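Local structure of phosphotransferase (Brucella abortus, 4QPK) at residues Phe133-Ala138 with Val169-Ser174; Lys148-Met153 with Phe180-Lys185; Gly110-Thr115 with Arg139-Lys144; Pro143-Lys148 with Ala222-Met227. The protein acts as a histidine phosphotransferase in the regulatory phosphorelay, shared with the response regulator CtrA, that controls growth, division and intracellular survival of Brucella abortus. All blocks are in the same frame, centred on the assembly; numbering follows the deposited sequence.

Contact 1. Residues Phe133-Ala138 with Val169-Ser174; sequences FTWEGA and VRLEGS
Val169 packs against two aromatic side chains of Phe133-Ala138, a different methyl on each: its CG2 lies 3.7 Å from Phe133 CE1, while CG1 sits over one face of the Trp135 ring, toward its rim. Trp135 and Val169 run side by side from paired positions of two parallel strands. The indole reaches this place because its CG is anti to the backbone N (chi1 -177°), and Leu171 comes up to it farther along, CD1 at 4.0 Å from Trp135 NE1. Branched valine suits a place where each methyl meets its own ring. Helices 115-126 and 144-160 of the kinase-like C-terminal domain also touch this side, where Val169 is buried. The other side is looser. Glu136 and Arg170 lie alongside each other, yet Glu136 OE1 stays 5.2 Å from Arg170 NE; the guanidinium instead turns its edge to Glu172, where OE2 takes both NE and NH2. At the end of the ladder a water bridges Ala138 N and Leu171 O. Gly137, at positive phi, has its CA 4.1 Å from Leu171 CB, where a side chain would collide. Three backbone bonds, such as Leu171 N to Glu136 O (2.9 Å), and apolar packing join the strands; charge attraction across them is probably secondary.

Contact 2. Residues Lys148-Met153 with Phe180-Lys185; sequences KLLLNM and FVITVK
Leu150 lies across Phe180 where helix 144-160 packs on the mixed sheet of the C-terminal domain, an alpha/beta sandwich like that of histidine-kinase catalytic domains, but lacking the regions needed for ATP binding. Helix and strand segments run almost parallel, 7° apart, with their axes 9.4 Å from each other, a gap filled by side chains. The Phe180 ring is the broad bump from the strand. Leu150 crosses it at about a right angle and sets CB over one face, a CH-pi contact 4.0 Å from the centroid; its CD1 reaches back to Phe180 CG, and so the leucine follows the ring inward to its root. Leu149 CD2 and Met153 SD come instead to the ring edge, near its plane. Phe180 thus fits a hollow made by three helix side chains, a wide flat group suited to a place touched on both face and rim. The next inward-pointing strand residue, Ile182, fills a second hollow: its CD1 nestles against Met153 CB at 4.0 Å and also approaches Leu150 CD1. Methionine suits this spot because its flexible thioether can wrap round a neighbour. The chain runs extended to SD and then bends (chi3 71°), which turns the terminal methyl toward the isoleucine, leaving Met153 CE 3.9 Å from Ile182 CD1.

Contact 3. Residues Gly110-Thr115 with Arg139-Lys144; sequences GVQIDT and RVLLPK. With PO4 (phosphate ion), chain G.
A two-stranded antiparallel ribbon, with helix 115-126 leaving one strand and helix 144-160 the other, joins Gly110-Thr115 to Arg139-Lys144. Ile113 and Leu142 form its hydrogen-bonded pair: Ile113 N meets Leu142 O at 2.9 Å, and Leu142 N returns to Ile113 O. Ile113 and Leu142 share the buried face, where branched apolar chains suit packing on Val147; Asp114 and Leu141 share the other. Thr115 OG1 accepts from Val140 N at 2.9 Å, since chi1 of 60° sets the hydroxyl between its backbone N and carbonyl carbon, and Thr115 N gives its hydrogen to Val140 O. Arg139, fully extended, grips Asp114 side-on with two nitrogens. NE meets the syn lone pair of OD1 at 3.0 Å within the guanidinium plane, whereas NH2 approaches OD2 from above the carboxylate, the two planes 30° apart. Asp114 OD1 also caps Gly116 N at the start of helix 115-126. At the opposite end a phosphate ion, probably from the crystallisation liquor, takes Gln112 N on O4; its O1 lies 2.9 Å from Gln112 NE2. OD1 thus serves both arginine and helix, and OD2 the arginine: the pairing probably favours the charged carboxylate and fixes the guanidinium edge-on beside the helix start.

Contact 4. Residues Pro143-Lys148 with Ala222-Met227; sequences PKNKVK and AEEAGM
Lys146 meets Ala225 and Met227 through the aliphatic part of its long side chain, and apolar packing of this kind makes up most of the contact. The lysine chain, extended beyond CG, crosses Met227 at about a right angle, so that both CG and CD lie 3.8 Å from Met227 SD. Ala225 CB touches the same Lys146 CG, also at 3.8 Å; a small methyl suits the place, since the backbones are close, with Lys146 CA and Ala225 CA 5.8 Å apart. Contacts of polar groups are fewer. Asn145 ND2 rests 3.3 Å from Glu224 CG, meeting a methylene and not the carboxylate, whose plane is turned 79° from the amide; Glu224 OE2 stays 4.1 Å from that nitrogen. Lys146 CE lies beside Ala225 O. Backbone bonding shapes Ala222-Met227 from within: Gly226, with positive phi, closes helix 213-225 in a Schellman motif, Met227 N bonding back to Ala222 O at 2.9 Å. Glycine tolerates that turn readily, and the reversal brings Met227 round to face the lysine. The contact thus sets the first turn of helix 144-160 against the end of helix 213-225, with Met227 reaching Phe180 of strand 178-185 and Leu44 of the second subunit packing on Glu224.

After helices 43-74 and 78-102 the chain reaches Gly110-Thr115, and contact 3 closes a loop around helix 115-126 and strand 132-136 when Arg139-Lys144 returns. Contact 1 starts inside that loop, at Phe133-Ala138, and ends beyond it, so the two cross. Contact 4 begins at Pro143 and Lys144, where contact 3 ends, and closes the longest loop at Ala222-Met227; contact 2 is nested within it, and contact 1 crosses both. Contacts 1 and 2 meet on neighbouring strands 166-173 and 178-185, with Leu150 touching Trp135 and Leu171. Helix 144-160 thereby ties the sheet to the two-stranded ribbon and to helix 213-225.

Contact 1. Residues Phe133-Ala138 with Val169-Ser174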
# COMPACT_ATOMS: atom_id res chain seq x y z
N PHE B 133 -11.67 21.58 5.91
CA PHE B 133 -12.41 20.49 5.29
C PHE B 133 -13.83 20.37 5.85
O PHE B 133 -14.01 20.34 7.07
CB PHE B 133 -11.65 19.17 5.51
CG PHE B 133 -12.31 17.97 4.88
CD1 PHE B 133 -12.26 17.77 3.51
CD2 PHE B 133 -12.96 17.02 5.66
CE1 PHE B 133 -12.87 16.67 2.93
CE2 PHE B 133 -13.56 15.91 5.09
CZ PHE B 133 -13.52 15.73 3.72
N THR B 134 -14.82 20.31 4.96
CA THR B 134 -16.20 20.07 5.37
C THR B 134 -16.87 19.00 4.51
O THR B 134 -16.55 18.82 3.33
CB THR B 134 -17.08 21.36 5.29
OG1 THR B 134 -17.02 21.91 3.96
CG2 THR B 134 -16.61 22.40 6.28
N TRP B 135 -17.84 18.32 5.11
CA TRP B 135 -18.55 17.21 4.49
C TRP B 135 -20.02 17.34 4.79
O TRP B 135 -20.41 17.42 5.96
CB TRP B 135 -18.02 15.88 5.04
CG TRP B 135 -18.61 14.62 4.46
CD1 TRP B 135 -19.88 14.14 4.60
CD2 TRP B 135 -17.89 13.63 3.72
NE1 TRP B 135 -20.01 12.93 3.95
CE2 TRP B 135 -18.80 12.59 3.41
CE3 TRP B 135 -16.57 13.53 3.27
CZ2 TRP B 135 -18.42 11.46 2.69
CZ3 TRP B 135 -16.20 12.41 2.55
CH2 TRP B 135 -17.11 11.40 2.26
N GLU B 136 -20.82 17.29 3.75
CA GLU B 136 -22.25 17.45 3.87
C GLU B 136 -22.91 16.35 3.04
O GLU B 136 -22.50 16.08 1.91
CB GLU B 136 -22.63 18.86 3.39
CG GLU B 136 -24.01 19.31 3.73
CD GLU B 136 -24.29 20.73 3.27
OE1 GLU B 136 -23.37 21.39 2.72
OE2 GLU B 136 -25.42 21.21 3.49
N GLY B 137 -23.94 15.73 3.60
CA GLY B 137 -24.69 14.70 2.90
C GLY B 137 -24.98 13.48 3.76
O GLY B 137 -24.17 13.08 4.60
N ALA B 138 -26.14 12.89 3.52
CA ALA B 138 -26.65 11.75 4.29
C ALA B 138 -25.74 10.53 4.20
O ALA B 138 -25.22 10.21 3.13
CB ALA B 138 -28.05 11.39 3.82
N VAL B 169 -17.08 19.04 0.55
CA VAL B 169 -17.72 17.90 -0.09
C VAL B 169 -19.22 17.93 0.10
O VAL B 169 -19.69 18.16 1.22
CB VAL B 169 -17.19 16.58 0.51
CG1 VAL B 169 -17.75 15.39 -0.27
CG2 VAL B 169 -15.70 16.58 0.50
N ARG B 170 -19.97 17.73 -0.98
CA ARG B 170 -21.41 17.48 -0.86
C ARG B 170 -21.84 16.22 -1.58
O ARG B 170 -21.52 16.01 -2.75
CB ARG B 170 -22.24 18.66 -1.42
CG ARG B 170 -21.99 19.97 -0.74
CD ARG B 170 -23.09 20.97 -1.04
NE ARG B 170 -23.51 20.94 -2.44
CZ ARG B 170 -23.01 21.72 -3.40
NH1 ARG B 170 -22.04 22.59 -3.12
NH2 ARG B 170 -23.47 21.62 -4.64
N LEU B 171 -22.57 15.37 -0.86
CA LEU B 171 -23.20 14.20 -1.45
C LEU B 171 -24.64 14.54 -1.79
O LEU B 171 -25.40 14.98 -0.92
CB LEU B 171 -23.16 13.01 -0.49
CG LEU B 171 -21.84 12.65 0.16
CD1 LEU B 171 -21.99 11.32 0.88
CD2 LEU B 171 -20.75 12.59 -0.87
N GLU B 172 -25.00 14.32 -3.04
CA GLU B 172 -26.33 14.67 -3.54
C GLU B 172 -26.92 13.50 -4.33
O GLU B 172 -26.29 12.45 -4.43
CB GLU B 172 -26.26 15.92 -4.42
CG GLU B 172 -25.69 17.14 -3.69
CD GLU B 172 -25.51 18.37 -4.59
OE1 GLU B 172 -25.69 18.25 -5.82
OE2 GLU B 172 -25.19 19.45 -4.05
N GLY B 173 -28.11 13.68 -4.89
CA GLY B 173 -28.73 12.63 -5.69
C GLY B 173 -29.33 11.51 -4.86
O GLY B 173 -29.60 11.67 -3.67
N SER B 174 -29.57 10.38 -5.52
CA SER B 174 -30.18 9.21 -4.88
C SER B 174 -29.14 8.13 -4.64
O SER B 174 -28.01 8.25 -5.12
CB SER B 174 -31.30 8.65 -5.75
OG SER B 174 -30.76 8.15 -6.96
O HOH W 1 -27.27 13.50 0.49

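Contact 2. Residues Lys148-Met153 with Phe180-Lys185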
# COMPACT_ATOMS: atom_id res chain seq x y z
N LYS B 148 -15.00 4.87 -3.61
CA LYS B 148 -13.57 5.06 -3.88
C LYS B 148 -13.34 6.25 -4.83
O LYS B 148 -12.41 7.04 -4.62
CB LYS B 148 -12.95 3.76 -4.43
CG LYS B 148 -12.99 2.60 -3.42
CD LYS B 148 -12.31 1.33 -3.96
CE LYS B 148 -10.76 1.50 -3.95
NZ LYS B 148 -10.09 0.25 -4.38
N LEU B 149 -14.20 6.40 -5.84
CA LEU B 149 -14.12 7.57 -6.71
C LEU B 149 -14.23 8.86 -5.89
O LEU B 149 -13.43 9.77 -6.04
CB LEU B 149 -15.22 7.52 -7.79
CG LEU B 149 -15.42 8.82 -8.56
CD1 LEU B 149 -14.17 9.16 -9.37
CD2 LEU B 149 -16.65 8.70 -9.47
N LEU B 150 -15.22 8.91 -4.99
CA LEU B 150 -15.42 10.06 -4.13
C LEU B 150 -14.14 10.43 -3.36
O LEU B 150 -13.70 11.58 -3.40
CB LEU B 150 -16.59 9.79 -3.16
CG LEU B 150 -16.85 10.77 -2.00
CD1 LEU B 150 -17.13 12.16 -2.50
CD2 LEU B 150 -17.99 10.25 -1.13
N LEU B 151 -13.54 9.46 -2.68
CA LEU B 151 -12.34 9.75 -1.90
C LEU B 151 -11.18 10.19 -2.80
O LEU B 151 -10.38 11.05 -2.43
CB LEU B 151 -11.93 8.54 -1.06
CG LEU B 151 -12.88 8.21 0.09
CD1 LEU B 151 -12.38 6.95 0.80
CD2 LEU B 151 -12.96 9.35 1.08
N ASN B 152 -11.07 9.60 -3.99
CA ASN B 152 -10.00 10.00 -4.90
C ASN B 152 -10.22 11.41 -5.46
O ASN B 152 -9.26 12.12 -5.73
CB ASN B 152 -9.84 8.99 -6.02
CG ASN B 152 -8.94 7.83 -5.61
OD1 ASN B 152 -7.72 7.91 -5.75
ND2 ASN B 152 -9.53 6.79 -5.05
N MET B 153 -11.47 11.80 -5.62
CA MET B 153 -11.79 13.17 -6.02
C MET B 153 -11.35 14.17 -4.94
O MET B 153 -11.02 15.30 -5.25
CB MET B 153 -13.29 13.30 -6.31
CG MET B 153 -13.70 12.64 -7.60
SD MET B 153 -15.47 12.69 -7.92
CE MET B 153 -15.76 14.41 -8.31
N PHE B 180 -21.57 13.53 -6.64
CA PHE B 180 -20.54 14.03 -5.73
C PHE B 180 -20.09 15.41 -6.16
O PHE B 180 -19.77 15.62 -7.32
CB PHE B 180 -19.32 13.09 -5.68
CG PHE B 180 -19.66 11.65 -5.43
CD1 PHE B 180 -18.99 10.63 -6.12
CD2 PHE B 180 -20.62 11.29 -4.48
CE1 PHE B 180 -19.29 9.30 -5.88
CE2 PHE B 180 -20.92 9.96 -4.24
CZ PHE B 180 -20.25 8.96 -4.95
N VAL B 181 -20.04 16.34 -5.22
CA VAL B 181 -19.59 17.68 -5.55
C VAL B 181 -18.45 18.08 -4.64
O VAL B 181 -18.60 18.14 -3.42
CB VAL B 181 -20.74 18.70 -5.43
CG1 VAL B 181 -20.29 20.04 -5.99
CG2 VAL B 181 -21.98 18.18 -6.18
N ILE B 182 -17.30 18.35 -5.24
CA ILE B 182 -16.12 18.76 -4.49
C ILE B 182 -15.76 20.17 -4.93
O ILE B 182 -15.40 20.40 -6.09
CB ILE B 182 -14.93 17.80 -4.73
CG1 ILE B 182 -15.13 16.51 -3.93
CG2 ILE B 182 -13.63 18.41 -4.27
CD1 ILE B 182 -16.10 15.53 -4.54
N THR B 183 -15.87 21.11 -4.00
CA THR B 183 -15.64 22.52 -4.30
C THR B 183 -14.42 23.05 -3.56
O THR B 183 -14.35 22.97 -2.33
CB THR B 183 -16.87 23.37 -3.92
OG1 THR B 183 -18.04 22.83 -4.54
CG2 THR B 183 -16.66 24.81 -4.39
N VAL B 184 -13.45 23.56 -4.30
CA VAL B 184 -12.25 24.12 -3.68
C VAL B 184 -12.07 25.61 -3.96
O VAL B 184 -12.38 26.11 -5.04
CB VAL B 184 -10.97 23.35 -4.11
CG1 VAL B 184 -11.01 21.92 -3.58
CG2 VAL B 184 -10.81 23.36 -5.63
N LYS B 185 -11.58 26.30 -2.93
CA LYS B 185 -11.26 27.72 -2.97
C LYS B 185 -9.95 27.94 -2.26
O LYS B 185 -9.68 27.30 -1.25
CB LYS B 185 -12.36 28.55 -2.31
CG LYS B 185 -13.54 28.67 -3.20
CD LYS B 185 -14.86 28.82 -2.50
CE LYS B 185 -15.89 28.81 -3.60
NZ LYS B 185 -17.25 28.41 -3.36

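Contact 3. Residues Gly110-Thr115 with Arg139-Lys144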
# COMPACT_ATOMS: atom_id res chain seq x y z
N GLY B 110 -16.96 -7.64 -0.75
CA GLY B 110 -17.00 -6.22 -1.01
C GLY B 110 -18.37 -5.66 -1.35
O GLY B 110 -19.22 -5.52 -0.49
N VAL B 111 -18.54 -5.37 -2.62
CA VAL B 111 -19.70 -4.71 -3.21
C VAL B 111 -20.03 -3.29 -2.70
O VAL B 111 -20.00 -2.38 -3.52
CB VAL B 111 -20.95 -5.59 -3.07
CG1 VAL B 111 -22.17 -4.88 -3.61
CG2 VAL B 111 -20.73 -6.92 -3.78
N GLN B 112 -20.28 -3.06 -1.40
CA GLN B 112 -20.64 -1.69 -0.94
C GLN B 112 -19.66 -1.06 0.06
O GLN B 112 -18.95 -1.78 0.77
CB GLN B 112 -22.03 -1.67 -0.31
CG GLN B 112 -23.16 -2.09 -1.26
CD GLN B 112 -24.53 -2.02 -0.60
OE1 GLN B 112 -25.30 -1.09 -0.86
NE2 GLN B 112 -24.84 -2.99 0.25
N ILE B 113 -19.67 0.27 0.14
CA ILE B 113 -18.98 1.01 1.20
C ILE B 113 -19.95 2.00 1.86
O ILE B 113 -20.78 2.63 1.20
CB ILE B 113 -17.73 1.77 0.66
CG1 ILE B 113 -16.65 0.77 0.21
CG2 ILE B 113 -17.13 2.67 1.73
CD1 ILE B 113 -15.48 1.40 -0.57
N ASP B 114 -19.86 2.08 3.19
CA ASP B 114 -20.63 3.02 3.99
C ASP B 114 -19.98 4.40 3.90
O ASP B 114 -18.80 4.54 4.23
CB ASP B 114 -20.66 2.51 5.44
CG ASP B 114 -21.59 3.29 6.36
OD1 ASP B 114 -21.73 4.51 6.20
OD2 ASP B 114 -22.21 2.66 7.24
N THR B 115 -20.70 5.42 3.44
CA THR B 115 -20.07 6.75 3.32
C THR B 115 -19.74 7.34 4.70
O THR B 115 -18.98 8.30 4.78
CB THR B 115 -20.95 7.78 2.53
OG1 THR B 115 -22.21 7.98 3.18
CG2 THR B 115 -21.17 7.31 1.09
N ARG B 139 -25.55 9.87 5.34
CA ARG B 139 -24.84 8.60 5.39
C ARG B 139 -25.58 7.54 4.56
O ARG B 139 -26.78 7.32 4.74
CB ARG B 139 -24.71 8.14 6.85
CG ARG B 139 -23.96 6.85 7.05
CD ARG B 139 -23.94 6.46 8.50
NE ARG B 139 -23.21 5.22 8.72
CZ ARG B 139 -23.19 4.58 9.88
NH1 ARG B 139 -23.87 5.07 10.91
NH2 ARG B 139 -22.49 3.46 9.99
N VAL B 140 -24.87 6.86 3.65
CA VAL B 140 -25.52 5.94 2.72
C VAL B 140 -24.57 4.80 2.32
O VAL B 140 -23.36 4.99 2.27
CB VAL B 140 -26.00 6.71 1.45
CG1 VAL B 140 -24.82 7.39 0.76
CG2 VAL B 140 -26.73 5.79 0.50
N LEU B 141 -25.12 3.62 2.06
CA LEU B 141 -24.35 2.55 1.44
C LEU B 141 -24.37 2.69 -0.08
O LEU B 141 -25.44 2.77 -0.68
CB LEU B 141 -24.90 1.17 1.85
CG LEU B 141 -24.70 0.79 3.32
CD1 LEU B 141 -25.57 -0.41 3.67
CD2 LEU B 141 -23.23 0.42 3.51
N LEU B 142 -23.19 2.75 -0.70
CA LEU B 142 -23.07 2.90 -2.16
C LEU B 142 -22.13 1.84 -2.72
O LEU B 142 -21.35 1.27 -1.95
CB LEU B 142 -22.56 4.31 -2.51
CG LEU B 142 -23.49 5.49 -2.23
CD1 LEU B 142 -22.79 6.82 -2.50
CD2 LEU B 142 -24.79 5.39 -3.06
N PRO B 143 -22.19 1.56 -4.04
CA PRO B 143 -21.23 0.61 -4.60
C PRO B 143 -19.80 1.05 -4.32
O PRO B 143 -19.51 2.25 -4.38
CB PRO B 143 -21.54 0.62 -6.10
CG PRO B 143 -23.02 0.98 -6.14
CD PRO B 143 -23.20 1.98 -5.03
N LYS B 144 -18.94 0.09 -4.01
CA LYS B 144 -17.60 0.40 -3.51
C LYS B 144 -16.83 1.33 -4.43
O LYS B 144 -16.19 2.26 -3.96
CB LYS B 144 -16.79 -0.88 -3.27
CG LYS B 144 -16.60 -1.78 -4.49
CD LYS B 144 -15.87 -3.07 -4.15
CE LYS B 144 -15.67 -3.93 -5.40
NZ LYS B 144 -15.09 -5.27 -5.11
P PO4 G . -21.99 -5.90 1.00
O1 PO4 G . -23.44 -5.48 0.77
O2 PO4 G . -21.87 -6.73 2.26
O3 PO4 G . -21.57 -6.75 -0.18
O4 PO4 G . -21.11 -4.69 1.11
O HOH W 2 -25.19 0.23 -3.07

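Contact 4. Residues Pro143-Lys148 with Ala222-Met227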
# COMPACT_ATOMS: atom_id res chain seq x y z
N PRO B 143 -22.19 1.56 -4.04
CA PRO B 143 -21.23 0.61 -4.60
C PRO B 143 -19.80 1.05 -4.32
O PRO B 143 -19.51 2.25 -4.38
CB PRO B 143 -21.54 0.62 -6.10
CG PRO B 143 -23.02 0.98 -6.14
CD PRO B 143 -23.20 1.98 -5.03
N LYS B 144 -18.94 0.09 -4.01
CA LYS B 144 -17.60 0.40 -3.51
C LYS B 144 -16.83 1.33 -4.43
O LYS B 144 -16.19 2.26 -3.96
CB LYS B 144 -16.79 -0.88 -3.27
CG LYS B 144 -16.60 -1.78 -4.49
CD LYS B 144 -15.87 -3.07 -4.15
CE LYS B 144 -15.67 -3.93 -5.40
NZ LYS B 144 -15.09 -5.27 -5.11
N ASN B 145 -16.90 1.12 -5.74
CA ASN B 145 -16.10 1.96 -6.63
C ASN B 145 -16.61 3.40 -6.72
O ASN B 145 -15.84 4.31 -7.03
CB ASN B 145 -16.00 1.31 -8.00
CG ASN B 145 -15.04 0.13 -8.00
OD1 ASN B 145 -14.09 0.11 -7.22
ND2 ASN B 145 -15.34 -0.89 -8.79
N LYS B 146 -17.90 3.62 -6.43
CA LYS B 146 -18.40 4.99 -6.38
C LYS B 146 -17.84 5.71 -5.15
O LYS B 146 -17.47 6.89 -5.21
CB LYS B 146 -19.93 5.01 -6.38
CG LYS B 146 -20.52 4.39 -7.65
CD LYS B 146 -22.03 4.67 -7.82
CE LYS B 146 -22.57 3.88 -9.02
NZ LYS B 146 -24.04 4.03 -9.17
N VAL B 147 -17.76 5.01 -4.02
CA VAL B 147 -17.19 5.65 -2.83
C VAL B 147 -15.67 5.82 -2.97
O VAL B 147 -15.11 6.83 -2.52
CB VAL B 147 -17.50 4.86 -1.56
CG1 VAL B 147 -16.95 5.62 -0.34
CG2 VAL B 147 -19.03 4.67 -1.39
N LYS B 148 -15.00 4.87 -3.61
CA LYS B 148 -13.57 5.06 -3.88
C LYS B 148 -13.34 6.25 -4.83
O LYS B 148 -12.41 7.04 -4.62
CB LYS B 148 -12.95 3.76 -4.43
CG LYS B 148 -12.99 2.60 -3.42
CD LYS B 148 -12.31 1.33 -3.96
CE LYS B 148 -10.76 1.50 -3.95
NZ LYS B 148 -10.09 0.25 -4.38
N ALA B 222 -14.02 6.11 -12.17
CA ALA B 222 -15.20 6.76 -12.72
C ALA B 222 -15.74 5.93 -13.89
O ALA B 222 -16.94 5.70 -13.98
CB ALA B 222 -14.88 8.17 -13.16
N GLU B 223 -14.84 5.48 -14.76
CA GLU B 223 -15.25 4.66 -15.90
C GLU B 223 -15.90 3.36 -15.43
O GLU B 223 -16.95 2.96 -15.95
CB GLU B 223 -14.05 4.39 -16.82
CG GLU B 223 -14.39 3.42 -17.93
CD GLU B 223 -13.27 3.23 -18.94
OE1 GLU B 223 -12.09 3.18 -18.53
OE2 GLU B 223 -13.58 3.13 -20.15
N GLU B 224 -15.28 2.71 -14.45
CA GLU B 224 -15.78 1.47 -13.89
C GLU B 224 -17.16 1.63 -13.27
O GLU B 224 -18.01 0.75 -13.39
CB GLU B 224 -14.80 0.94 -12.84
CG GLU B 224 -15.24 -0.29 -12.07
CD GLU B 224 -15.67 -1.44 -12.93
OE1 GLU B 224 -15.08 -1.62 -14.02
OE2 GLU B 224 -16.59 -2.17 -12.49
N ALA B 225 -17.36 2.76 -12.60
CA ALA B 225 -18.60 3.01 -11.87
C ALA B 225 -19.72 3.53 -12.77
O ALA B 225 -20.86 3.68 -12.33
CB ALA B 225 -18.33 4.02 -10.74
N GLY B 226 -19.40 3.81 -14.03
CA GLY B 226 -20.37 4.39 -14.95
C GLY B 226 -20.71 5.84 -14.61
O GLY B 226 -21.81 6.31 -14.90
N MET B 227 -19.76 6.55 -14.01
CA MET B 227 -19.95 7.95 -13.67
C MET B 227 -19.01 8.83 -14.48
O MET B 227 -17.94 8.39 -14.90
CB MET B 227 -19.75 8.19 -12.17
CG MET B 227 -20.71 7.42 -11.29
SD MET B 227 -20.39 7.65 -9.53
CE MET B 227 -20.92 9.34 -9.25